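Local coordinates for acetoin utilization protein (Exiguobacterium sibiricum, PDB 2Q04), which is probably a GNAT-family acetyltransferase that transfers an acetyl group from acetyl-CoA, perhaps in acetoin utilization, at residues M156-T170 and P179-V191. Sequence-based numbering, arbitrary orientation.
Sequences MEKMMNHGGLVFFPT and PANCLMARIGKHV. With EDO (1,2-ethanediol), chain K.
M156 sets its CE methyl against C182 SG, 3.8 Å away. One turn later, M160 CB lies 3.4 Å from M184 CE. Both methionines are selenomethionine, as is M184, whose chain bends only at its last torsion (chi3 65°). That bend brings the M184 methyl against the helix, next to E157 CG and N161 ND2. N161 ND2 also donates to L165 O, 2.7 Å away and in the carbonyl plane. A Schellman motif ends the helix at G164. There G163 O accepts a weak hydrogen bond from R186 NE (3.0 Å), while R186 NH1 forms a salt bridge with E127. L165 lays its CG and CD1 across R186 CB. V166 and A185 exchange two backbone hydrogen bonds as an antiparallel hydrogen-bonded pair. F167 meets C182 CB with its ring edge, CD1 at 3.6 Å. Cutting the ring back to an alanine is likely to leave C182 CB without its aromatic neighbour and open a gap beside C182. F168 turns to the other face, where CE2 packs 3.8 Å from A185 CB and the ring meets F199 edge-to-face. Strand 166-168 thus extends the sheet beyond strand 182-187. Backbone bonds set the register, and mainly apolar contacts hold helix 149-162 against the face that carries M184 and F167.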
loop_
_atom_site.group_PDB
_atom_site.type_symbol
_atom_site.label_atom_id
_atom_site.label_comp_id
_atom_site.label_asym_id
_atom_site.label_seq_id
_atom_site.Cartn_x
_atom_site.Cartn_y
_atom_site.Cartn_z
HETATM N N MSE A 156 -8.320 9.689 2.064
HETATM C CA MSE A 156 -7.479 8.567 1.728
HETATM C C MSE A 156 -7.011 8.646 0.278
HETATM O O MSE A 156 -5.891 8.243 -0.043
HETATM C CB MSE A 156 -8.228 7.261 1.975
HETATM C CG MSE A 156 -7.451 6.017 1.595
HETATM SE SE MSE A 156 -7.591 5.590 -0.304
HETATM C CE MSE A 156 -9.572 5.327 -0.430
ATOM N N GLU A 157 -7.864 9.162 -0.604
ATOM C CA GLU A 157 -7.512 9.227 -2.032
ATOM C C GLU A 157 -6.451 10.276 -2.279
ATOM O O GLU A 157 -5.501 10.031 -3.008
ATOM C CB GLU A 157 -8.749 9.485 -2.911
ATOM C CG GLU A 157 -8.515 9.188 -4.414
ATOM C CD GLU A 157 -9.721 9.573 -5.306
ATOM O OE1 GLU A 157 -10.861 9.600 -4.797
ATOM O OE2 GLU A 157 -9.514 9.839 -6.515
ATOM N N LYS A 158 -6.582 11.425 -1.621
ATOM C CA LYS A 158 -5.601 12.485 -1.742
ATOM C C LYS A 158 -4.244 12.072 -1.131
ATOM O O LYS A 158 -3.188 12.480 -1.626
ATOM C CB LYS A 158 -6.156 13.774 -1.131
ATOM C CG LYS A 158 -7.362 14.339 -1.952
ATOM C CD LYS A 158 -8.104 15.480 -1.239
ATOM C CE LYS A 158 -7.485 16.847 -1.532
ATOM N NZ LYS A 158 -8.437 17.967 -1.205
HETATM N N MSE A 159 -4.281 11.202 -0.116
HETATM C CA MSE A 159 -3.069 10.640 0.436
HETATM C C MSE A 159 -2.382 9.810 -0.603
HETATM O O MSE A 159 -1.188 9.952 -0.830
HETATM C CB MSE A 159 -3.376 9.775 1.639
HETATM C CG MSE A 159 -2.142 9.178 2.251
HETATM SE SE MSE A 159 -2.502 7.912 3.584
HETATM C CE MSE A 159 -3.174 6.543 2.515
HETATM N N MSE A 160 -3.146 8.898 -1.217
HETATM C CA MSE A 160 -2.621 8.005 -2.260
HETATM C C MSE A 160 -2.097 8.813 -3.469
HETATM O O MSE A 160 -1.099 8.451 -4.078
HETATM C CB MSE A 160 -3.704 7.037 -2.711
HETATM C CG MSE A 160 -4.079 5.976 -1.661
HETATM SE SE MSE A 160 -2.573 4.761 -1.240
HETATM C CE MSE A 160 -3.579 3.373 -0.119
ATOM N N ASN A 161 -2.771 9.909 -3.786
ATOM C CA ASN A 161 -2.345 10.784 -4.875
ATOM C C ASN A 161 -0.940 11.312 -4.646
ATOM O O ASN A 161 -0.162 11.402 -5.568
ATOM C CB ASN A 161 -3.326 11.951 -5.054
ATOM C CG ASN A 161 -4.705 11.500 -5.623
ATOM O OD1 ASN A 161 -5.689 12.221 -5.525
ATOM N ND2 ASN A 161 -4.743 10.325 -6.232
ATOM N N HIS A 162 -0.610 11.613 -3.388
ATOM C CA HIS A 162 0.729 12.098 -3.043
ATOM C C HIS A 162 1.799 11.043 -3.362
ATOM O O HIS A 162 2.926 11.380 -3.665
ATOM C CB HIS A 162 0.810 12.503 -1.554
ATOM C CG HIS A 162 0.239 13.862 -1.262
ATOM N ND1 HIS A 162 -0.902 14.045 -0.508
ATOM C CD2 HIS A 162 0.662 15.101 -1.610
ATOM C CE1 HIS A 162 -1.159 15.338 -0.410
ATOM N NE2 HIS A 162 -0.228 16.001 -1.073
ATOM N N GLY A 163 1.423 9.766 -3.301
ATOM C CA GLY A 163 2.345 8.672 -3.638
ATOM C C GLY A 163 2.377 8.367 -5.137
ATOM O O GLY A 163 3.096 7.479 -5.578
ATOM N N GLY A 164 1.561 9.087 -5.909
ATOM C CA GLY A 164 1.520 8.913 -7.360
ATOM C C GLY A 164 0.379 8.029 -7.848
ATOM O O GLY A 164 0.199 7.861 -9.052
ATOM N N LEU A 165 -0.375 7.444 -6.916
ATOM C CA LEU A 165 -1.520 6.601 -7.277
ATOM C C LEU A 165 -2.734 7.457 -7.671
ATOM O O LEU A 165 -3.025 8.460 -7.039
ATOM C CB LEU A 165 -1.900 5.648 -6.121
ATOM C CG LEU A 165 -0.993 4.418 -5.963
ATOM C CD1 LEU A 165 0.282 4.784 -5.236
ATOM C CD2 LEU A 165 -1.710 3.300 -5.241
ATOM N N VAL A 166 -3.447 7.012 -8.708
ATOM C CA VAL A 166 -4.624 7.694 -9.210
ATOM C C VAL A 166 -5.780 6.713 -9.319
ATOM O O VAL A 166 -5.571 5.550 -9.621
ATOM C CB VAL A 166 -4.350 8.263 -10.660
ATOM C CG1 VAL A 166 -5.437 9.201 -11.083
ATOM C CG2 VAL A 166 -3.012 8.946 -10.720
ATOM N N PHE A 167 -7.009 7.205 -9.113
ATOM C CA PHE A 167 -8.203 6.381 -9.217
ATOM C C PHE A 167 -8.404 5.870 -10.632
ATOM O O PHE A 167 -8.211 6.609 -11.597
ATOM C CB PHE A 167 -9.422 7.178 -8.794
ATOM C CG PHE A 167 -10.713 6.485 -9.061
ATOM C CD1 PHE A 167 -11.282 5.673 -8.110
ATOM C CD2 PHE A 167 -11.365 6.647 -10.284
ATOM C CE1 PHE A 167 -12.480 5.035 -8.357
ATOM C CE2 PHE A 167 -12.555 6.015 -10.534
ATOM C CZ PHE A 167 -13.121 5.215 -9.573
ATOM N N PHE A 168 -8.784 4.587 -10.743
ATOM C CA PHE A 168 -9.142 3.974 -12.035
ATOM C C PHE A 168 -10.472 3.247 -11.907
ATOM O O PHE A 168 -10.687 2.509 -10.943
ATOM C CB PHE A 168 -8.066 2.980 -12.486
ATOM C CG PHE A 168 -6.844 3.633 -13.059
ATOM C CD1 PHE A 168 -6.808 4.011 -14.390
ATOM C CD2 PHE A 168 -5.729 3.865 -12.271
ATOM C CE1 PHE A 168 -5.685 4.616 -14.920
ATOM C CE2 PHE A 168 -4.592 4.458 -12.808
ATOM C CZ PHE A 168 -4.577 4.838 -14.127
ATOM N N PRO A 169 -11.391 3.474 -12.867
ATOM C CA PRO A 169 -12.633 2.713 -12.878
ATOM C C PRO A 169 -12.378 1.234 -13.053
ATOM O O PRO A 169 -11.362 0.844 -13.616
ATOM C CB PRO A 169 -13.383 3.273 -14.102
ATOM C CG PRO A 169 -12.788 4.579 -14.362
ATOM C CD PRO A 169 -11.360 4.484 -13.939
ATOM N N THR A 170 -13.282 0.419 -12.551
ATOM C CA THR A 170 -13.175 -1.022 -12.699
ATOM C C THR A 170 -14.553 -1.678 -12.643
ATOM O O THR A 170 -15.485 -1.138 -12.046
ATOM C CB THR A 170 -12.310 -1.635 -11.596
ATOM O OG1 THR A 170 -12.265 -3.053 -11.758
ATOM C CG2 THR A 170 -12.882 -1.309 -10.209
ATOM N N PRO A 179 -19.662 2.352 -4.120
ATOM C CA PRO A 179 -18.937 3.456 -4.760
ATOM C C PRO A 179 -17.754 4.005 -3.943
ATOM O O PRO A 179 -16.857 4.613 -4.507
ATOM C CB PRO A 179 -19.997 4.535 -4.909
ATOM C CG PRO A 179 -21.243 3.848 -4.913
ATOM C CD PRO A 179 -21.100 2.616 -4.077
ATOM N N ALA A 180 -17.788 3.832 -2.628
ATOM C CA ALA A 180 -16.699 4.311 -1.778
ATOM C C ALA A 180 -15.413 3.500 -2.006
ATOM O O ALA A 180 -14.296 4.035 -1.884
ATOM C CB ALA A 180 -17.094 4.267 -0.322
ATOM N N ASN A 181 -15.559 2.213 -2.329
ATOM C CA ASN A 181 -14.386 1.377 -2.649
ATOM C C ASN A 181 -13.720 1.907 -3.902
ATOM O O ASN A 181 -14.353 2.608 -4.704
ATOM C CB ASN A 181 -14.780 -0.082 -2.859
ATOM C CG ASN A 181 -15.485 -0.676 -1.670
ATOM O OD1 ASN A 181 -15.348 -0.197 -0.541
ATOM N ND2 ASN A 181 -16.260 -1.725 -1.910
ATOM N N CYS A 182 -12.454 1.593 -4.085
ATOM C CA CYS A 182 -11.763 2.049 -5.268
ATOM C C CYS A 182 -10.488 1.287 -5.601
ATOM O O CYS A 182 -9.844 0.697 -4.739
ATOM C CB CYS A 182 -11.448 3.556 -5.163
ATOM S SG CYS A 182 -10.238 4.013 -3.879
ATOM N N LEU A 183 -10.172 1.280 -6.881
ATOM C CA LEU A 183 -8.918 0.800 -7.375
ATOM C C LEU A 183 -8.106 2.006 -7.746
ATOM O O LEU A 183 -8.608 2.928 -8.381
ATOM C CB LEU A 183 -9.142 -0.068 -8.624
ATOM C CG LEU A 183 -7.936 -0.327 -9.539
ATOM C CD1 LEU A 183 -6.920 -1.267 -8.868
ATOM C CD2 LEU A 183 -8.422 -0.908 -10.852
HETATM N N MSE A 184 -6.866 2.025 -7.333
HETATM C CA MSE A 184 -5.962 3.102 -7.706
HETATM C C MSE A 184 -4.681 2.501 -8.172
HETATM O O MSE A 184 -4.371 1.363 -7.832
HETATM C CB MSE A 184 -5.695 4.027 -6.518
HETATM C CG MSE A 184 -6.920 4.668 -5.957
HETATM SE SE MSE A 184 -6.506 5.857 -4.545
HETATM C CE MSE A 184 -5.492 7.174 -5.553
ATOM N N ALA A 185 -3.913 3.255 -8.941
ATOM C CA ALA A 185 -2.652 2.745 -9.438
ATOM C C ALA A 185 -1.674 3.835 -9.837
ATOM O O ALA A 185 -2.058 4.878 -10.315
ATOM C CB ALA A 185 -2.886 1.812 -10.593
ATOM N N ARG A 186 -0.392 3.542 -9.645
ATOM C CA ARG A 186 0.682 4.427 -10.039
ATOM C C ARG A 186 1.447 3.782 -11.164
ATOM O O ARG A 186 2.048 2.709 -10.982
ATOM C CB ARG A 186 1.628 4.681 -8.859
ATOM C CG ARG A 186 2.838 5.595 -9.178
ATOM C CD ARG A 186 3.873 5.527 -8.047
ATOM N NE ARG A 186 4.768 6.695 -7.989
ATOM C CZ ARG A 186 5.901 6.819 -8.676
ATOM N NH1 ARG A 186 6.264 5.895 -9.550
ATOM N NH2 ARG A 186 6.642 7.900 -8.526
ATOM N N ILE A 187 1.399 4.400 -12.343
ATOM C CA ILE A 187 2.125 3.890 -13.508
ATOM C C ILE A 187 3.507 4.527 -13.571
ATOM O O ILE A 187 3.646 5.712 -13.891
ATOM C CB ILE A 187 1.371 4.187 -14.837
ATOM C CG1 ILE A 187 -0.007 3.518 -14.828
ATOM C CG2 ILE A 187 2.201 3.692 -16.052
ATOM C CD1 ILE A 187 -0.918 3.970 -15.958
ATOM N N GLY A 188 4.529 3.732 -13.261
ATOM C CA GLY A 188 5.894 4.199 -13.289
ATOM C C GLY A 188 6.276 4.807 -14.628
ATOM O O GLY A 188 5.782 4.387 -15.679
ATOM N N LYS A 189 7.176 5.788 -14.581
ATOM C CA LYS A 189 7.634 6.511 -15.773
ATOM C C LYS A 189 8.267 5.582 -16.831
ATOM O O LYS A 189 8.241 5.891 -18.027
ATOM C CB LYS A 189 8.656 7.593 -15.344
ATOM C CG LYS A 189 9.242 8.395 -16.479
ATOM N N HIS A 190 8.839 4.454 -16.380
ATOM C CA HIS A 190 9.511 3.483 -17.293
ATOM C C HIS A 190 8.634 2.286 -17.652
ATOM O O HIS A 190 9.114 1.334 -18.257
ATOM C CB HIS A 190 10.798 2.920 -16.647
ATOM C CG HIS A 190 11.879 3.924 -16.463
ATOM N ND1 HIS A 190 12.378 4.256 -15.222
ATOM C CD2 HIS A 190 12.614 4.617 -17.363
ATOM C CE1 HIS A 190 13.353 5.136 -15.364
ATOM N NE2 HIS A 190 13.518 5.371 -16.653
ATOM N N VAL A 191 7.384 2.299 -17.231
ATOM C CA VAL A 191 6.505 1.165 -17.473
ATOM C C VAL A 191 6.085 1.130 -18.937
ATOM O O VAL A 191 5.689 2.151 -19.504
ATOM C CB VAL A 191 5.270 1.218 -16.578
ATOM C CG1 VAL A 191 4.292 0.103 -16.937
ATOM C CG2 VAL A 191 5.684 1.118 -15.128
HETATM C C1 EDO K . -16.111 2.103 -9.473
HETATM O O1 EDO K . -15.445 1.845 -10.730
HETATM C C2 EDO K . -15.067 2.286 -8.363
HETATM O O2 EDO K . -15.641 2.897 -7.190
HETATM O O HOH W 1 -12.215 1.539 -8.613
#